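Long-range contact in transglutaminase elicitor (Phytophthora sojae, PDB 3TW5), which probably crosslinks proteins as a transglutaminase, joining glutamine and lysine side chains, and acts as an elicitor of plant innate immunity: residues W37-I49 with Q153-Y165. The protein carries 1 engineered substitution. Residues are numbered along the deposited sequence; the frame is centred on the assembly and turned at random.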
loop_
_atom_site.group_PDB
_atom_site.type_symbol
_atom_site.label_atom_id
_atom_site.label_comp_id
_atom_site.label_asym_id
_atom_site.label_seq_id
_atom_site.Cartn_x
_atom_site.Cartn_y
_atom_site.Cartn_z
ATOM N N TRP A 37 9.703 2.934 1.982
ATOM C CA TRP A 37 10.652 1.915 1.535
ATOM C C TRP A 37 10.002 0.734 0.824
ATOM O O TRP A 37 8.834 0.424 1.054
ATOM C CB TRP A 37 11.544 1.429 2.681
ATOM C CG TRP A 37 10.843 1.104 3.976
ATOM C CD1 TRP A 37 10.689 1.931 5.049
ATOM C CD2 TRP A 37 10.241 -0.143 4.341
ATOM N NE1 TRP A 37 10.019 1.284 6.057
ATOM C CE2 TRP A 37 9.732 0.009 5.651
ATOM C CE3 TRP A 37 10.074 -1.371 3.688
ATOM C CZ2 TRP A 37 9.064 -1.020 6.322
ATOM C CZ3 TRP A 37 9.410 -2.397 4.355
ATOM C CH2 TRP A 37 8.915 -2.214 5.661
ATOM N N ALA A 38 10.769 0.084 -0.046
ATOM C CA ALA A 38 10.286 -1.078 -0.776
ATOM C C ALA A 38 10.478 -2.345 0.045
ATOM O O ALA A 38 11.447 -2.469 0.795
ATOM C CB ALA A 38 10.990 -1.193 -2.113
ATOM N N GLY A 39 9.541 -3.273 -0.103
ATOM C CA GLY A 39 9.569 -4.551 0.601
ATOM C C GLY A 39 8.484 -5.455 0.053
ATOM O O GLY A 39 7.548 -4.975 -0.584
ATOM N N PRO A 40 8.593 -6.769 0.292
ATOM C CA PRO A 40 7.602 -7.668 -0.285
ATOM C C PRO A 40 6.313 -7.728 0.525
ATOM O O PRO A 40 6.246 -7.203 1.639
ATOM C CB PRO A 40 8.307 -9.025 -0.263
ATOM C CG PRO A 40 9.277 -8.936 0.843
ATOM C CD PRO A 40 9.556 -7.486 1.141
ATOM N N TYR A 41 5.299 -8.361 -0.053
ATOM C CA TYR A 41 4.024 -8.562 0.617
ATOM C C TYR A 41 3.997 -9.913 1.337
ATOM O O TYR A 41 2.932 -10.392 1.732
ATOM C CB TYR A 41 2.861 -8.421 -0.376
ATOM C CG TYR A 41 2.760 -9.522 -1.412
ATOM C CD1 TYR A 41 1.759 -10.491 -1.330
ATOM C CD2 TYR A 41 3.657 -9.588 -2.481
ATOM C CE1 TYR A 41 1.652 -11.505 -2.285
ATOM C CE2 TYR A 41 3.565 -10.601 -3.441
ATOM C CZ TYR A 41 2.559 -11.551 -3.339
ATOM O OH TYR A 41 2.467 -12.549 -4.283
ATOM N N TRP A 42 5.181 -10.509 1.498
ATOM C CA TRP A 42 5.380 -11.763 2.237
ATOM C C TRP A 42 4.229 -12.746 2.054
ATOM O O TRP A 42 3.479 -13.007 2.994
ATOM C CB TRP A 42 5.645 -11.473 3.717
ATOM C CG TRP A 42 6.836 -10.596 3.903
ATOM C CD1 TRP A 42 6.836 -9.259 4.175
ATOM C CD2 TRP A 42 8.209 -10.985 3.789
ATOM N NE1 TRP A 42 8.125 -8.793 4.255
ATOM C CE2 TRP A 42 8.989 -9.831 4.021
ATOM C CE3 TRP A 42 8.858 -12.199 3.520
ATOM C CZ2 TRP A 42 10.389 -9.852 3.990
ATOM C CZ3 TRP A 42 10.247 -12.220 3.493
ATOM C CH2 TRP A 42 10.998 -11.053 3.728
ATOM N N PRO A 43 4.097 -13.298 0.835
ATOM C CA PRO A 43 2.920 -14.061 0.429
ATOM C C PRO A 43 2.609 -15.234 1.351
ATOM O O PRO A 43 3.518 -15.846 1.921
ATOM C CB PRO A 43 3.290 -14.573 -0.966
ATOM C CG PRO A 43 4.404 -13.721 -1.413
ATOM C CD PRO A 43 5.152 -13.350 -0.190
ATOM N N THR A 44 1.320 -15.526 1.482
ATOM C CA THR A 44 0.828 -16.634 2.293
ATOM C C THR A 44 1.285 -17.972 1.709
ATOM O O THR A 44 1.710 -18.862 2.445
ATOM C CB THR A 44 -0.718 -16.585 2.399
ATOM O OG1 THR A 44 -1.123 -15.310 2.910
ATOM C CG2 THR A 44 -1.252 -17.678 3.310
ATOM N N TYR A 45 1.219 -18.092 0.382
ATOM C CA TYR A 45 1.552 -19.340 -0.306
ATOM C C TYR A 45 3.026 -19.745 -0.155
ATOM O O TYR A 45 3.390 -20.889 -0.434
ATOM C CB TYR A 45 1.139 -19.276 -1.784
ATOM C CG TYR A 45 2.202 -18.729 -2.705
ATOM C CD1 TYR A 45 3.062 -19.587 -3.394
ATOM C CD2 TYR A 45 2.352 -17.358 -2.887
ATOM C CE1 TYR A 45 4.048 -19.091 -4.239
ATOM C CE2 TYR A 45 3.332 -16.850 -3.733
ATOM C CZ TYR A 45 4.176 -17.722 -4.402
ATOM O OH TYR A 45 5.146 -17.224 -5.235
ATOM N N GLN A 46 3.865 -18.806 0.277
ATOM C CA GLN A 46 5.275 -19.092 0.556
ATOM C C GLN A 46 5.567 -19.160 2.056
ATOM O O GLN A 46 6.729 -19.101 2.478
ATOM C CB GLN A 46 6.179 -18.068 -0.127
ATOM C CG GLN A 46 6.391 -18.333 -1.608
ATOM C CD GLN A 46 7.319 -17.330 -2.253
ATOM O OE1 GLN A 46 7.188 -16.119 -2.051
ATOM N NE2 GLN A 46 8.267 -17.827 -3.039
ATOM N N ASP A 47 4.497 -19.297 2.840
ATOM C CA ASP A 47 4.552 -19.399 4.301
ATOM C C ASP A 47 5.007 -18.100 4.973
ATOM O O ASP A 47 5.866 -18.114 5.855
ATOM C CB ASP A 47 5.415 -20.591 4.744
ATOM C CG ASP A 47 4.928 -21.219 6.035
ATOM O OD1 ASP A 47 5.776 -21.616 6.858
ATOM O OD2 ASP A 47 3.699 -21.322 6.226
ATOM N N SER A 48 4.414 -16.984 4.549
ATOM C CA SER A 48 4.678 -15.662 5.130
ATOM C C SER A 48 6.169 -15.391 5.360
ATOM O O SER A 48 6.973 -15.556 4.446
ATOM C CB SER A 48 3.870 -15.465 6.422
ATOM O OG SER A 48 4.006 -14.145 6.919
ATOM N N ILE A 49 6.525 -14.986 6.577
ATOM C CA ILE A 49 7.902 -14.610 6.899
ATOM C C ILE A 49 8.777 -15.805 7.285
ATOM O O ILE A 49 9.944 -15.638 7.641
ATOM C CB ILE A 49 7.971 -13.498 7.984
ATOM C CG1 ILE A 49 7.439 -13.997 9.334
ATOM C CG2 ILE A 49 7.226 -12.250 7.513
ATOM C CD1 ILE A 49 7.969 -13.221 10.529
ATOM N N GLN A 153 19.329 -9.033 8.789
ATOM C CA GLN A 153 19.479 -8.212 7.598
ATOM C C GLN A 153 18.368 -7.163 7.558
ATOM O O GLN A 153 17.294 -7.387 8.117
ATOM C CB GLN A 153 19.447 -9.085 6.340
ATOM C CG GLN A 153 20.588 -10.105 6.238
ATOM C CD GLN A 153 21.970 -9.466 6.170
ATOM O OE1 GLN A 153 22.908 -9.927 6.818
ATOM N NE2 GLN A 153 22.098 -8.404 5.385
ATOM N N PRO A 154 18.623 -6.003 6.916
ATOM C CA PRO A 154 17.567 -5.000 6.760
ATOM C C PRO A 154 16.275 -5.613 6.233
ATOM O O PRO A 154 15.184 -5.240 6.666
ATOM C CB PRO A 154 18.162 -4.037 5.734
ATOM C CG PRO A 154 19.617 -4.078 6.021
ATOM C CD PRO A 154 19.921 -5.501 6.424
ATOM N N MET A 155 16.417 -6.567 5.322
ATOM C CA MET A 155 15.290 -7.286 4.757
ATOM C C MET A 155 14.553 -8.145 5.793
ATOM O O MET A 155 13.322 -8.199 5.792
ATOM C CB MET A 155 15.767 -8.143 3.588
ATOM C CG MET A 155 14.662 -8.753 2.782
ATOM S SD MET A 155 13.589 -7.489 2.098
ATOM C CE MET A 155 12.410 -8.555 1.314
ATOM N N ASP A 156 15.306 -8.813 6.666
ATOM C CA ASP A 156 14.723 -9.595 7.755
ATOM C C ASP A 156 13.854 -8.709 8.648
ATOM O O ASP A 156 12.758 -9.106 9.055
ATOM C CB ASP A 156 15.814 -10.257 8.600
ATOM C CG ASP A 156 16.512 -11.402 7.883
ATOM O OD1 ASP A 156 15.837 -12.233 7.237
ATOM O OD2 ASP A 156 17.754 -11.483 7.996
ATOM N N LEU A 157 14.355 -7.508 8.938
ATOM C CA LEU A 157 13.640 -6.540 9.765
ATOM C C LEU A 157 12.387 -6.011 9.077
ATOM O O LEU A 157 11.377 -5.760 9.733
ATOM C CB LEU A 157 14.562 -5.389 10.174
ATOM C CG LEU A 157 15.807 -5.761 10.985
ATOM C CD1 LEU A 157 16.605 -4.524 11.325
ATOM C CD2 LEU A 157 15.450 -6.525 12.252
ATOM N N LYS A 158 12.451 -5.855 7.756
ATOM C CA LYS A 158 11.274 -5.500 6.961
ATOM C C LYS A 158 10.178 -6.560 7.096
ATOM O O LYS A 158 8.995 -6.229 7.155
ATOM C CB LYS A 158 11.646 -5.292 5.487
ATOM C CG LYS A 158 12.447 -4.025 5.231
ATOM C CD LYS A 158 12.771 -3.830 3.759
ATOM C CE LYS A 158 13.518 -2.518 3.551
ATOM N NZ LYS A 158 13.713 -2.187 2.116
ATOM N N ALA A 159 10.586 -7.828 7.160
ATOM C CA ALA A 159 9.668 -8.947 7.370
ATOM C C ALA A 159 9.022 -8.891 8.744
ATOM O O ALA A 159 7.802 -9.009 8.869
ATOM C CB ALA A 159 10.392 -10.270 7.193
ATOM N N LEU A 160 9.850 -8.712 9.769
ATOM C CA LEU A 160 9.378 -8.689 11.147
ATOM C C LEU A 160 8.397 -7.545 11.400
ATOM O O LEU A 160 7.302 -7.777 11.915
ATOM C CB LEU A 160 10.555 -8.634 12.128
ATOM C CG LEU A 160 11.504 -9.838 12.172
ATOM C CD1 LEU A 160 12.618 -9.586 13.168
ATOM C CD2 LEU A 160 10.767 -11.137 12.496
ATOM N N VAL A 161 8.778 -6.326 11.014
ATOM C CA VAL A 161 7.929 -5.149 11.221
ATOM C C VAL A 161 6.634 -5.207 10.397
ATOM O O VAL A 161 5.593 -4.730 10.841
ATOM C CB VAL A 161 8.702 -3.812 10.999
ATOM C CG1 VAL A 161 8.981 -3.564 9.524
ATOM C CG2 VAL A 161 7.943 -2.640 11.602
ATOM N N SER A 162 6.696 -5.815 9.216
ATOM C CA SER A 162 5.510 -5.967 8.379
ATOM C C SER A 162 4.458 -6.842 9.056
ATOM O O SER A 162 3.281 -6.482 9.091
ATOM C CB SER A 162 5.873 -6.529 7.002
ATOM O OG SER A 162 6.585 -5.572 6.242
ATOM N N LEU A 163 4.891 -7.977 9.604
ATOM C CA LEU A 163 3.988 -8.902 10.286
ATOM C C LEU A 163 3.461 -8.321 11.599
ATOM O O LEU A 163 2.334 -8.623 12.006
ATOM C CB LEU A 163 4.670 -10.249 10.531
ATOM C CG LEU A 163 3.744 -11.434 10.819
ATOM C CD1 LEU A 163 3.005 -11.873 9.567
ATOM C CD2 LEU A 163 4.514 -12.596 11.409
ATOM N N VAL A 164 4.276 -7.494 12.256
ATOM C CA VAL A 164 3.841 -6.770 13.447
ATOM C C VAL A 164 2.614 -5.937 13.099
ATOM O O VAL A 164 1.583 -6.042 13.761
ATOM C CB VAL A 164 4.959 -5.868 14.032
ATOM C CG1 VAL A 164 4.390 -4.865 15.036
ATOM C CG2 VAL A 164 6.032 -6.711 14.689
ATOM N N TYR A 165 2.725 -5.141 12.038
ATOM C CA TYR A 165 1.638 -4.274 11.584
ATOM C C TYR A 165 0.373 -5.044 11.220
ATOM O O TYR A 165 -0.731 -4.516 11.342
ATOM C CB TYR A 165 2.097 -3.425 10.402
ATOM C CG TYR A 165 2.737 -2.114 10.794
ATOM C CD1 TYR A 165 2.133 -0.904 10.465
ATOM C CD2 TYR A 165 3.941 -2.083 11.491
ATOM C CE1 TYR A 165 2.715 0.306 10.817
ATOM C CE2 TYR A 165 4.530 -0.880 11.847
ATOM C CZ TYR A 165 3.912 0.309 11.504
ATOM O OH TYR A 165 4.486 1.505 11.856
#
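The irregular loop 37-49 passes across one side of the helix beginning at P154 and comes nearest where I49 faces A159, 6.0 Å between their CA atoms. W42 lays its indole against the helix there: the CB of A159 sits over one face, a CH-pi contact 3.6 Å from the centroid of the six-membered ring. I49 CG2 shares that face of W42, and P40 CG lies against the opposite one, so the indole is sandwiched between P40 and the pair A159 and I49. The K158 side chain, drawn out straight, slides past W37 in the opposite direction, K158 CG lying 3.6 Å from W37 CZ3. That straight chain carries NZ to the carbonyl of A38, 2.6 Å from its O at a C=O...N angle of 166°, and K158 NZ also forms a salt bridge with E140. The contact, buried throughout, packs the loop between strand 29-31 and helix 60-67 onto helix 154-167, in a domain whose family is placed in peptidase clan CA, the clan of papain. S162 turns its hydroxyl back to K158 O, which also accepts from S162 N on the other face of the carbonyl plane. I49 CD1 meets L163 CD2 at 3.6 Å.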